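Local coordinates for uncharacterized protein PSPTO_0244 (Pseudomonas syringae pv. tomato, PDB 3MYX) that is of unknown function but carries a cupin domain related to the ureidoglycine aminohydrolase and EutQ-like families, at residues P144-S149 and Y177-R182; V171-P176 and Y230-Y235. One frame throughout, in Å; residues are numbered along the deposited sequence.

Contact 1. Residues P144-S149 and Y177-R182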
ATOM      1  N   PRO A 144      -2.147  24.630  -3.444  1.00 10.36           N
ATOM      2  CA  PRO A 144      -3.081  25.599  -2.867  1.00 11.51           C
ATOM      3  C   PRO A 144      -4.374  25.787  -3.669  1.00 12.44           C
ATOM      4  O   PRO A 144      -5.441  26.032  -3.083  1.00 14.04           O
ATOM      5  CB  PRO A 144      -2.268  26.893  -2.819  1.00 14.17           C
ATOM      6  CG  PRO A 144      -0.877  26.471  -2.838  1.00 15.72           C
ATOM      7  CD  PRO A 144      -0.778  25.165  -3.536  1.00 10.94           C
ATOM      8  N   SER A 145      -4.291  25.605  -4.983  1.00 12.28           N
ATOM      9  CA  SER A 145      -5.417  25.847  -5.885  1.00 14.44           C
ATOM     10  C   SER A 145      -6.544  24.842  -5.747  1.00 15.48           C
ATOM     11  O   SER A 145      -7.649  25.090  -6.225  1.00 17.53           O
ATOM     12  CB  SER A 145      -4.931  25.879  -7.348  1.00 16.02           C
ATOM     13  OG  SER A 145      -4.644  24.577  -7.827  1.00 18.55           O
ATOM     14  N   ILE A 146      -6.280  23.706  -5.103  1.00 12.92           N
ATOM     15  CA  ILE A 146      -7.328  22.695  -4.924  1.00 12.77           C
ATOM     16  C   ILE A 146      -7.873  22.644  -3.497  1.00 11.32           C
ATOM     17  O   ILE A 146      -8.694  21.798  -3.186  1.00 12.23           O
ATOM     18  CB  ILE A 146      -6.891  21.300  -5.420  1.00 12.73           C
ATOM     19  CG1 ILE A 146      -5.795  20.712  -4.526  1.00 12.54           C
ATOM     20  CG2 ILE A 146      -6.443  21.360  -6.912  1.00 15.23           C
ATOM     21  CD1 ILE A 146      -5.423  19.278  -4.885  1.00 12.97           C
HETATM   22  N   MSE A 147      -7.453  23.564  -2.642  1.00 10.60           N
HETATM   23  CA  MSE A 147      -7.805  23.519  -1.227  1.00 10.31           C
HETATM   24  C   MSE A 147      -9.185  24.111  -0.959  1.00 10.91           C
HETATM   25  O   MSE A 147      -9.574  25.107  -1.587  1.00 12.70           O
HETATM   26  CB  MSE A 147      -6.782  24.287  -0.393  1.00 10.47           C
HETATM   27  CG  MSE A 147      -5.408  23.679  -0.364  1.00 11.27           C
HETATM   28 SE   MSE A 147      -5.326  21.824   0.223  0.75 10.48          SE
HETATM   29  CE  MSE A 147      -6.136  22.103   1.957  1.00 10.25           C
ATOM     30  N   ILE A 148      -9.900  23.508  -0.007  1.00  9.14           N
ATOM     31  CA  ILE A 148     -11.134  24.070   0.580  1.00  9.62           C
ATOM     32  C   ILE A 148     -10.787  24.638   1.961  1.00  9.66           C
ATOM     33  O   ILE A 148     -11.093  25.784   2.268  1.00 11.13           O
ATOM     34  CB  ILE A 148     -12.255  23.005   0.658  1.00  9.61           C
ATOM     35  CG1 ILE A 148     -12.694  22.623  -0.755  1.00 11.92           C
ATOM     36  CG2 ILE A 148     -13.460  23.500   1.483  1.00 11.74           C
ATOM     37  CD1 ILE A 148     -13.560  21.409  -0.824  1.00 14.04           C
ATOM     38  N   SER A 149     -10.120  23.841   2.792  1.00  9.06           N
ATOM     39  CA  SER A 149      -9.694  24.271   4.103  1.00  8.86           C
ATOM     40  C   SER A 149      -8.377  25.043   3.980  1.00  8.36           C
ATOM     41  O   SER A 149      -7.756  25.075   2.906  1.00  9.27           O
ATOM     42  CB  SER A 149      -9.434  23.045   4.976  1.00  8.93           C
ATOM     43  OG  SER A 149      -8.312  22.326   4.493  1.00  8.70           O
ATOM     44  N   TYR A 177      -7.399  18.470   6.792  1.00  6.30           N
ATOM     45  CA  TYR A 177      -7.646  19.294   5.612  1.00  6.43           C
ATOM     46  C   TYR A 177      -8.719  18.744   4.716  1.00  6.22           C
ATOM     47  O   TYR A 177      -9.126  17.570   4.827  1.00  6.17           O
ATOM     48  CB  TYR A 177      -6.376  19.533   4.800  1.00  6.69           C
ATOM     49  CG  TYR A 177      -5.785  18.328   4.094  1.00  6.87           C
ATOM     50  CD1 TYR A 177      -4.944  17.445   4.756  1.00  7.11           C
ATOM     51  CD2 TYR A 177      -6.043  18.092   2.754  1.00  7.53           C
ATOM     52  CE1 TYR A 177      -4.359  16.374   4.106  1.00  6.41           C
ATOM     53  CE2 TYR A 177      -5.463  17.036   2.086  1.00  7.63           C
ATOM     54  CZ  TYR A 177      -4.614  16.177   2.765  1.00  6.56           C
ATOM     55  OH  TYR A 177      -4.023  15.108   2.139  1.00  8.10           O
ATOM     56  N   GLU A 178      -9.178  19.620   3.825  1.00  6.69           N
ATOM     57  CA  GLU A 178     -10.194  19.299   2.837  1.00  7.35           C
ATOM     58  C   GLU A 178      -9.811  19.946   1.532  1.00  7.42           C
ATOM     59  O   GLU A 178      -9.457  21.118   1.500  1.00  8.80           O
ATOM     60  CB  GLU A 178     -11.565  19.802   3.306  1.00  8.12           C
ATOM     61  CG  GLU A 178     -12.725  19.443   2.354  1.00  9.53           C
ATOM     62  CD  GLU A 178     -14.072  19.997   2.807  1.00 11.26           C
ATOM     63  OE1 GLU A 178     -14.177  20.504   3.945  1.00 14.72           O
ATOM     64  OE2 GLU A 178     -15.025  19.897   2.015  1.00 14.06           O
ATOM     65  N   ARG A 179      -9.903  19.181   0.451  1.00  8.38           N
ATOM     66  CA  ARG A 179      -9.642  19.681  -0.884  1.00  9.09           C
ATOM     67  C   ARG A 179     -10.749  19.236  -1.821  1.00 10.47           C
ATOM     68  O   ARG A 179     -11.541  18.345  -1.501  1.00 10.86           O
ATOM     69  CB  ARG A 179      -8.292  19.160  -1.385  1.00  9.83           C
ATOM     70  CG  ARG A 179      -8.143  17.638  -1.390  1.00 10.86           C
ATOM     71  CD  ARG A 179      -6.927  17.203  -2.187  1.00 12.21           C
ATOM     72  NE  ARG A 179      -6.798  15.746  -2.259  1.00 11.88           N
ATOM     73  CZ  ARG A 179      -7.526  14.953  -3.040  1.00 11.26           C
ATOM     74  NH1 ARG A 179      -8.477  15.451  -3.840  1.00 12.84           N
ATOM     75  NH2 ARG A 179      -7.318  13.641  -3.018  1.00 13.80           N
ATOM     76  N   ILE A 180     -10.773  19.832  -2.999  1.00  9.98           N
ATOM     77  CA  ILE A 180     -11.732  19.442  -4.015  1.00 10.32           C
ATOM     78  C   ILE A 180     -11.353  18.118  -4.645  1.00 10.68           C
ATOM     79  O   ILE A 180     -10.217  17.658  -4.545  1.00 11.06           O
ATOM     80  CB  ILE A 180     -11.909  20.533  -5.094  1.00 11.42           C
ATOM     81  CG1 ILE A 180     -10.641  20.690  -5.940  1.00 12.28           C
ATOM     82  CG2 ILE A 180     -12.359  21.851  -4.447  1.00 12.78           C
ATOM     83  CD1 ILE A 180     -10.835  21.662  -7.124  1.00 14.58           C
ATOM     84  N   SER A 181     -12.318  17.483  -5.279  1.00 10.91           N
ATOM     85  CA  SER A 181     -12.057  16.253  -6.010  1.00 12.53           C
ATOM     86  C   SER A 181     -11.114  16.522  -7.177  1.00 13.51           C
ATOM     87  O   SER A 181     -11.280  17.502  -7.918  1.00 14.21           O
ATOM     88  CB  SER A 181     -13.377  15.705  -6.541  1.00 13.46           C
ATOM     89  OG  SER A 181     -13.210  14.483  -7.226  1.00 16.88           O
ATOM     90  N   ARG A 182     -10.118  15.653  -7.324  1.00 14.23           N
ATOM     91  CA  ARG A 182      -9.152  15.703  -8.415  0.50 14.55           C
ATOM     92  C   ARG A 182      -8.801  14.278  -8.836  1.00 14.31           C
ATOM     93  O   ARG A 182      -8.828  13.368  -8.004  1.00 12.77           O
ATOM     94  CB  ARG A 182      -7.870  16.403  -7.959  0.50 15.93           C
ATOM     95  CG  ARG A 182      -8.053  17.852  -7.531  0.50 17.03           C
ATOM     96  CD  ARG A 182      -8.329  18.728  -8.746  0.50 17.95           C
ATOM     97  NE  ARG A 182      -7.257  18.586  -9.726  0.50 19.43           N
ATOM     98  CZ  ARG A 182      -7.381  18.776 -11.036  0.50 22.61           C
ATOM     99  NH1 ARG A 182      -8.549  19.114 -11.566  0.50 23.38           N
ATOM    100  NH2 ARG A 182      -6.328  18.605 -11.822  0.50 24.61           N
TER
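Ile-146, Met-147, Ile-148 and Ser-149 lie along residues 177-180 in an antiparallel, loop-to-edge contact, where the loop between strands 137-139 and 154-161 docks on the short strand 177-178 of the cupin domain. A single backbone bridge pairs Met-147 with Arg-179. Past it, Ile-180 N donates to Ile-146 O at 2.9 Å, almost straight. On the other side the carbonyl of Glu-178 takes two N-H groups from the same face of its plane, Ile-148 N (2.9 Å) and Ser-149 N (3.1 Å). Ser-149 closes the exchange with its side chain: at chi1 67° OG sits between its own N and carbonyl carbon and accepts from Glu-178 N at 2.9 Å.

Ile-148 lays CD1 and CG2 against the extended arm of Glu-178 and sets CG1 on Ile-180 CG2, 3.8 Å away. Ile-146 runs beside Arg-179, with Ile-146 CD1 3.7 Å from Arg-179 CD, while its CG2 meets the methylenes of Arg-182. Selenomethionine Met-147 folds back so that CE reaches Tyr-177 CB.

Lys-224 of strand 222-227 pairs with Glu-178, and Arg-179 NH1 is shared between Ile-180 O and Cys-223 O. Backbone hydrogen bonds fix the register; the arginine methylenes give Ile-146 an apolar surface, while Ile-148 lies against both CG and the carboxylate of Glu-178.

Contact 2. Residues V171-P176 and Y230-Y235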
ATOM      1  N   VAL A 171       6.043   6.454   5.768  1.00  5.12           N
ATOM      2  CA  VAL A 171       5.049   6.876   6.720  1.00  5.48           C
ATOM      3  C   VAL A 171       4.842   8.387   6.549  1.00  4.77           C
ATOM      4  O   VAL A 171       5.804   9.129   6.323  1.00  5.37           O
ATOM      5  CB  VAL A 171       5.455   6.510   8.165  1.00  5.36           C
ATOM      6  CG1 VAL A 171       4.409   7.028   9.204  1.00  6.34           C
ATOM      7  CG2 VAL A 171       5.633   5.006   8.320  1.00  7.39           C
ATOM      8  N   TRP A 172       3.573   8.811   6.614  1.00  4.39           N
ATOM      9  CA  TRP A 172       3.168  10.212   6.434  1.00  4.69           C
ATOM     10  C   TRP A 172       2.184  10.583   7.504  1.00  4.62           C
ATOM     11  O   TRP A 172       1.407   9.731   7.959  1.00  5.19           O
ATOM     12  CB  TRP A 172       2.488  10.355   5.089  1.00  5.72           C
ATOM     13  CG  TRP A 172       1.806  11.635   4.671  1.00  5.01           C
ATOM     14  CD1 TRP A 172       2.343  12.612   3.922  1.00  6.95           C
ATOM     15  CD2 TRP A 172       0.425  11.975   4.842  1.00  5.68           C
ATOM     16  NE1 TRP A 172       1.398  13.567   3.625  1.00  6.38           N
ATOM     17  CE2 TRP A 172       0.202  13.174   4.160  1.00  5.86           C
ATOM     18  CE3 TRP A 172      -0.654  11.364   5.489  1.00  6.80           C
ATOM     19  CZ2 TRP A 172      -1.051  13.769   4.093  1.00  6.83           C
ATOM     20  CZ3 TRP A 172      -1.892  11.956   5.422  1.00  6.22           C
ATOM     21  CH2 TRP A 172      -2.083  13.136   4.712  1.00  6.65           C
ATOM     22  N   ASP A 173       2.183  11.849   7.906  1.00  4.53           N
ATOM     23  CA  ASP A 173       1.102  12.346   8.738  1.00  5.00           C
ATOM     24  C   ASP A 173       0.688  13.746   8.349  1.00  4.72           C
ATOM     25  O   ASP A 173       1.369  14.424   7.585  1.00  5.11           O
ATOM     26  CB  ASP A 173       1.357  12.157  10.255  1.00  5.97           C
ATOM     27  CG  ASP A 173       2.342  13.153  10.896  1.00  6.05           C
ATOM     28  OD1 ASP A 173       2.779  14.168  10.300  1.00  5.79           O
ATOM     29  OD2 ASP A 173       2.697  12.871  12.080  1.00  5.69           O
ATOM     30  N   SER A 174      -0.470  14.145   8.844  1.00  4.84           N
ATOM     31  CA  SER A 174      -1.019  15.437   8.487  1.00  5.18           C
ATOM     32  C   SER A 174      -2.036  15.898   9.503  1.00  4.88           C
ATOM     33  O   SER A 174      -2.804  15.105  10.037  1.00  5.10           O
ATOM     34  CB  SER A 174      -1.720  15.368   7.123  1.00  5.14           C
ATOM     35  OG  SER A 174      -2.105  16.649   6.666  1.00  5.61           O
ATOM     36  N   THR A 175      -2.068  17.203   9.686  1.00  4.63           N
ATOM     37  CA  THR A 175      -3.161  17.885  10.359  1.00  5.12           C
ATOM     38  C   THR A 175      -4.382  17.856   9.405  1.00  5.32           C
ATOM     39  O   THR A 175      -4.278  17.443   8.242  1.00  5.59           O
ATOM     40  CB  THR A 175      -2.712  19.304  10.744  1.00  5.00           C
ATOM     41  OG1 THR A 175      -2.405  20.059   9.571  1.00  5.37           O
ATOM     42  CG2 THR A 175      -1.482  19.283  11.663  1.00  5.78           C
ATOM     43  N   PRO A 176      -5.570  18.252   9.898  1.00  5.56           N
ATOM     44  CA  PRO A 176      -6.787  18.101   9.096  1.00  6.35           C
ATOM     45  C   PRO A 176      -6.795  18.971   7.856  1.00  6.45           C
ATOM     46  O   PRO A 176      -6.278  20.086   7.861  1.00  7.32           O
ATOM     47  CB  PRO A 176      -7.898  18.594  10.036  1.00  7.58           C
ATOM     48  CG  PRO A 176      -7.328  18.591  11.372  1.00  7.22           C
ATOM     49  CD  PRO A 176      -5.858  18.739  11.260  1.00  6.47           C
ATOM     50  N   TYR A 230      -6.237  14.619  12.718  1.00  5.52           N
ATOM     51  CA  TYR A 230      -4.948  14.067  12.356  1.00  5.68           C
ATOM     52  C   TYR A 230      -5.072  12.710  11.690  1.00  4.95           C
ATOM     53  O   TYR A 230      -5.873  11.858  12.107  1.00  5.89           O
ATOM     54  CB  TYR A 230      -4.145  13.912  13.638  1.00  6.33           C
ATOM     55  CG  TYR A 230      -2.795  13.268  13.515  1.00  5.34           C
ATOM     56  CD1 TYR A 230      -1.685  14.004  13.121  1.00  5.76           C
ATOM     57  CD2 TYR A 230      -2.612  11.943  13.840  1.00  5.97           C
ATOM     58  CE1 TYR A 230      -0.426  13.417  13.072  1.00  4.94           C
ATOM     59  CE2 TYR A 230      -1.366  11.355  13.797  1.00  5.01           C
ATOM     60  CZ  TYR A 230      -0.270  12.083  13.404  1.00  4.71           C
ATOM     61  OH  TYR A 230       0.981  11.484  13.396  1.00  6.29           O
ATOM     62  N   VAL A 231      -4.242  12.484  10.678  1.00  4.71           N
ATOM     63  CA  VAL A 231      -4.114  11.192  10.014  1.00  5.06           C
ATOM     64  C   VAL A 231      -2.652  10.821   9.939  1.00  4.74           C
ATOM     65  O   VAL A 231      -1.805  11.662   9.660  1.00  5.47           O
ATOM     66  CB  VAL A 231      -4.739  11.233   8.601  1.00  5.64           C
ATOM     67  CG1 VAL A 231      -4.443   9.964   7.818  1.00  7.15           C
ATOM     68  CG2 VAL A 231      -6.249  11.443   8.683  1.00  6.19           C
ATOM     69  N   ARG A 232      -2.359   9.551  10.187  1.00  5.07           N
ATOM     70  CA  ARG A 232      -1.034   8.994   9.946  1.00  4.96           C
ATOM     71  C   ARG A 232      -1.210   7.734   9.143  1.00  5.09           C
ATOM     72  O   ARG A 232      -2.103   6.928   9.461  1.00  5.95           O
ATOM     73  CB  ARG A 232      -0.332   8.713  11.259  1.00  5.55           C
ATOM     74  CG  ARG A 232       1.068   8.141  11.146  1.00  6.90           C
ATOM     75  CD  ARG A 232       1.601   7.884  12.545  1.00  9.01           C
ATOM     76  NE  ARG A 232       2.999   7.503  12.580  1.00 10.10           N
ATOM     77  CZ  ARG A 232       4.051   8.328  12.732  1.00  9.90           C
ATOM     78  NH1 ARG A 232       3.953   9.644  12.837  1.00 10.08           N
ATOM     79  NH2 ARG A 232       5.228   7.802  12.738  1.00  9.08           N
ATOM     80  N   LYS A 233      -0.375   7.544   8.133  1.00  5.58           N
ATOM     81  CA  LYS A 233      -0.535   6.393   7.259  1.00  5.68           C
ATOM     82  C   LYS A 233       0.780   5.825   6.789  1.00  5.01           C
ATOM     83  O   LYS A 233       1.751   6.563   6.640  1.00  5.97           O
ATOM     84  CB  LYS A 233      -1.383   6.772   6.039  1.00  7.15           C
ATOM     85  CG  LYS A 233      -0.696   7.663   5.045  1.00  8.03           C
ATOM     86  CD  LYS A 233      -1.676   8.323   4.084  1.00 10.98           C
ATOM     87  CE  LYS A 233      -0.956   9.086   3.009  1.00 11.82           C
ATOM     88  NZ  LYS A 233      -1.917   9.837   2.113  1.00 18.37           N
ATOM     89  N   PHE A 234       0.780   4.515   6.522  1.00  5.58           N
ATOM     90  CA  PHE A 234       1.752   3.930   5.629  1.00  5.35           C
ATOM     91  C   PHE A 234       1.307   4.282   4.222  1.00  5.91           C
ATOM     92  O   PHE A 234       0.098   4.271   3.918  1.00  6.30           O
ATOM     93  CB  PHE A 234       1.746   2.408   5.721  1.00  5.98           C
ATOM     94  CG  PHE A 234       2.391   1.843   6.946  1.00  6.56           C
ATOM     95  CD1 PHE A 234       3.742   2.038   7.179  1.00  8.09           C
ATOM     96  CD2 PHE A 234       1.686   1.008   7.814  1.00  8.22           C
ATOM     97  CE1 PHE A 234       4.366   1.453   8.283  1.00  8.44           C
ATOM     98  CE2 PHE A 234       2.311   0.429   8.920  1.00  8.88           C
ATOM     99  CZ  PHE A 234       3.635   0.644   9.155  1.00 10.34           C
ATOM    100  N   TYR A 235       2.269   4.529   3.338  1.00  5.54           N
ATOM    101  CA  TYR A 235       1.965   4.747   1.938  1.00  5.61           C
ATOM    102  C   TYR A 235       2.941   4.027   1.028  1.00  5.88           C
ATOM    103  O   TYR A 235       4.108   3.799   1.386  1.00  5.67           O
ATOM    104  CB  TYR A 235       1.969   6.229   1.590  1.00  5.80           C
ATOM    105  CG  TYR A 235       3.306   6.917   1.777  1.00  5.72           C
ATOM    106  CD1 TYR A 235       4.280   6.893   0.769  1.00  6.15           C
ATOM    107  CD2 TYR A 235       3.618   7.555   2.966  1.00  6.50           C
ATOM    108  CE1 TYR A 235       5.508   7.521   0.938  1.00  6.55           C
ATOM    109  CE2 TYR A 235       4.839   8.164   3.139  1.00  6.43           C
ATOM    110  CZ  TYR A 235       5.777   8.149   2.143  1.00  5.80           C
ATOM    111  OH  TYR A 235       6.991   8.772   2.397  1.00  6.96           O
TER
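Val-171 and Phe-234 meet through CG2 and CD1 at 3.7 Å, a non-hydrogen-bonded pair on one face of the sheet. On the other face Trp-172 has CZ3 4.0 Å from Val-231 CG1, which comes in at the edge of the indole, and its CB packs on Tyr-235 CD2. Lys-233 then runs across the indole: its CE lies over one face near the rim, and NZ stands 4.0 Å from the centroid of the six-membered ring of Trp-172, 14° off the normal, in a cation-pi contact. With chi1 at 72° and the chain extended beyond CG, the lysine brings NZ over the six-membered ring, where it also makes a salt bridge with Glu-188 on strand 188-192.

Strands 168-174 and 231-237 are antiparallel neighbours inside a sheet of the cupin domain, whose fold is a beta-barrel. Trp-172 with Lys-233 and Ser-174 with Val-231 are its hydrogen-bonded pairs here, each closed by two backbone bonds.

Further out, on the face of Val-171, CG1 of that valine covers one side of the Arg-232 guanidinium, whose NE and NH2 bind the carbonyls of Arg-132 and Ala-134. Arg-232 NH1 makes a long salt bridge of 3.5 Å to Asp-173 OD2. The same oxygen receives Tyr-230 OH at 2.6 Å on its anti side, with the carboxylate turned 69° from the phenol ring, and it also pairs with Arg-155, a cluster likely to favour the ionised carboxylate.

Overall arrangement
From the N terminus, the chain reaches 144-149 in the loop after strand 137-139, runs through strand 154-161 and enters 171-176 on strand 168-174. It passes directly into 177-182, where contact 1 closes a loop of 27 residues. Contact 2 closes a loop of 53 residues, when 230-235 returns beside 171-176. The segments alternate, so the two closures cross rather than nest. Contact 2 joins neighbouring strands within the seven-stranded sheet, and contact 1 anchors the loop leading into strand 154-161 of that sheet to strand 177-178, which pairs with 222-227 in another sheet. They lie about 16 Å apart, centre to centre, yet they touch where Tyr-177 OH packs 3.8 Å from Trp-172 CH2.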